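PDB 3GJY: spermidine synthase from Corynebacterium glutamicum ATCC 13032, which probably makes spermidine by transferring an aminopropyl group from decarboxylated S-adenosylmethionine to putrescine. Local coordinates for residues I93-L96 and T102-R105. Residues are numbered along the deposited sequence; the frame is centred on the assembly and turned at random.
Sequences ITHL and TMAR
The imidazole of H95 packs with one face on A104 in the first turn of helix 102-110, and A104 is the residue it packs on most closely. The methyl CB of A104 sits over that face, 3.8 Å from the centroid of the H95 ring and 17° off the ring normal. This is a CH-pi contact. The methyl is shifted toward the rim, with H95 NE2 at 3.7 Å from A104 CB. The helix backbone comes slightly nearer: H95 CE1 is 3.5 Å from A104 N. No hydrogen bond crosses between the two segments; the fit rests on van der Waals packing and the CH-pi contact. The first torsion of H95 sets CG anti to its carbonyl carbon (chi1 -59°), and the ring reaches across to the helix. H95 NE2 is hydrogen-bonded to N116 OD1, which probably helps fix the rotation of the ring while A104 covers the face.

The M103 side is looser. M103 CB stays 4.1 Å from H95 ND1, and the two side chains cross at about a right angle. In the conformer given, the selenomethionine chain bends at chi2 and chi3 and turns from the strand; M103 packs on M71, I74 and A75 of helix 69-85. All three touching residues are buried, so the loose side meets protein rather than solvent.

The contact joins the first two elements of the beta-alpha-beta unit formed by strand 92-96, helix 102-110 and strand 115-120, within the Rossmann-like core of the AdoMet-dependent methyltransferase superfamily. Strand 92-96 runs parallel between strands 115-120 and 160-165. H95 touches V118 on one neighbour and I164 on the other, and A104 also rests on N116 and V118.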
ATOM      1  N   ILE A  93      -4.275   9.484  -6.536  1.00  9.95           N
ATOM      2  CA  ILE A  93      -3.714   8.289  -5.915  1.00 10.53           C
ATOM      3  C   ILE A  93      -4.683   7.112  -6.096  1.00  9.54           C
ATOM      4  O   ILE A  93      -5.854   7.232  -5.683  1.00 10.27           O
ATOM      5  CB  ILE A  93      -3.422   8.480  -4.408  1.00 10.47           C
ATOM      6  CG1 ILE A  93      -2.583   9.743  -4.148  1.00 11.54           C
ATOM      7  CG2 ILE A  93      -2.760   7.177  -3.840  1.00 12.72           C
ATOM      8  CD1 ILE A  93      -2.323   9.991  -2.677  1.00 15.21           C
ATOM      9  N   THR A  94      -4.200   6.010  -6.687  1.00 11.03           N
ATOM     10  CA  THR A  94      -4.988   4.775  -6.804  1.00 10.78           C
ATOM     11  C   THR A  94      -4.538   3.801  -5.757  1.00 10.67           C
ATOM     12  O   THR A  94      -3.321   3.524  -5.648  1.00 11.54           O
ATOM     13  CB  THR A  94      -4.790   4.136  -8.208  1.00 11.33           C
ATOM     14  OG1 THR A  94      -5.356   5.030  -9.147  1.00 12.54           O
ATOM     15  CG2 THR A  94      -5.461   2.747  -8.340  1.00 12.83           C
ATOM     16  N   HIS A  95      -5.511   3.289  -4.998  1.00 10.28           N
ATOM     17  CA  HIS A  95      -5.275   2.316  -3.946  1.00  9.42           C
ATOM     18  C   HIS A  95      -5.804   0.982  -4.414  1.00 10.18           C
ATOM     19  O   HIS A  95      -7.032   0.815  -4.565  1.00 11.51           O
ATOM     20  CB  HIS A  95      -5.998   2.746  -2.653  1.00  9.72           C
ATOM     21  CG  HIS A  95      -5.565   4.067  -2.145  1.00 10.06           C
ATOM     22  ND1 HIS A  95      -4.732   4.209  -1.053  1.00 12.06           N
ATOM     23  CD2 HIS A  95      -5.889   5.323  -2.553  1.00 10.38           C
ATOM     24  CE1 HIS A  95      -4.548   5.500  -0.826  1.00 12.91           C
ATOM     25  NE2 HIS A  95      -5.223   6.199  -1.730  1.00 11.17           N
ATOM     26  N   LEU A  96      -4.880   0.078  -4.723  1.00 10.26           N
ATOM     27  CA  LEU A  96      -5.289  -1.285  -5.128  1.00 10.43           C
ATOM     28  C   LEU A  96      -5.400  -2.116  -3.852  1.00 11.64           C
ATOM     29  O   LEU A  96      -4.390  -2.563  -3.269  1.00 12.96           O
ATOM     30  CB  LEU A  96      -4.285  -1.887  -6.127  1.00 11.66           C
ATOM     31  CG  LEU A  96      -4.136  -1.122  -7.440  1.00 11.78           C
ATOM     32  CD1 LEU A  96      -3.016  -1.716  -8.270  1.00 14.87           C
ATOM     33  CD2 LEU A  96      -5.450  -0.990  -8.245  1.00 13.82           C
ATOM     34  N   THR A 102      -8.556   3.305   4.914  1.00 12.18           N
ATOM     35  CA  THR A 102      -7.856   4.153   5.871  1.00 11.89           C
ATOM     36  C   THR A 102      -6.671   4.905   5.265  1.00 11.49           C
ATOM     37  O   THR A 102      -6.474   6.097   5.575  1.00 11.60           O
ATOM     38  CB  THR A 102      -7.455   3.312   7.064  1.00 12.25           C
ATOM     39  OG1 THR A 102      -8.662   2.736   7.616  1.00 12.91           O
ATOM     40  CG2 THR A 102      -6.636   4.119   8.128  1.00 14.14           C
HETATM   41  N   MSE A 103      -5.859   4.251   4.431  1.00 12.66           N
HETATM   42  CA  MSE A 103      -4.771   4.956   3.765  0.50 12.20           C
HETATM   43  C   MSE A 103      -5.308   6.090   2.854  1.00 12.38           C
HETATM   44  O   MSE A 103      -4.754   7.185   2.798  1.00 13.26           O
HETATM   45  CB  MSE A 103      -3.955   3.943   2.944  0.50 12.90           C
HETATM   46  CG  MSE A 103      -2.560   4.372   2.611  0.50 13.85           C
HETATM   47 SE   MSE A 103      -1.184   4.083   4.035  0.40 14.13          SE
HETATM   48  CE  MSE A 103      -1.371   5.790   5.016  0.50 14.37           C
ATOM     49  N   ALA A 104      -6.383   5.802   2.109  1.00 11.32           N
ATOM     50  CA  ALA A 104      -7.029   6.811   1.262  1.00 11.08           C
ATOM     51  C   ALA A 104      -7.493   8.021   2.082  1.00 11.11           C
ATOM     52  O   ALA A 104      -7.299   9.191   1.700  1.00 11.34           O
ATOM     53  CB  ALA A 104      -8.184   6.194   0.435  1.00 11.75           C
ATOM     54  N   ARG A 105      -8.127   7.715   3.213  1.00 10.25           N
ATOM     55  CA  ARG A 105      -8.603   8.730   4.166  1.00 11.43           C
ATOM     56  C   ARG A 105      -7.438   9.592   4.694  1.00 10.83           C
ATOM     57  O   ARG A 105      -7.551  10.820   4.854  1.00 11.84           O
ATOM     58  CB  ARG A 105      -9.319   7.983   5.296  1.00 11.83           C
ATOM     59  CG  ARG A 105      -9.757   8.818   6.514  1.00 11.32           C
ATOM     60  CD  ARG A 105     -10.485   7.879   7.467  1.00 11.41           C
ATOM     61  NE  ARG A 105     -10.866   8.478   8.749  1.00 12.17           N
ATOM     62  CZ  ARG A 105     -10.230   8.280   9.898  1.00 11.98           C
ATOM     63  NH1 ARG A 105      -9.096   7.576   9.953  1.00 12.68           N
ATOM     64  NH2 ARG A 105     -10.760   8.784  10.997  1.00 12.77           N
TER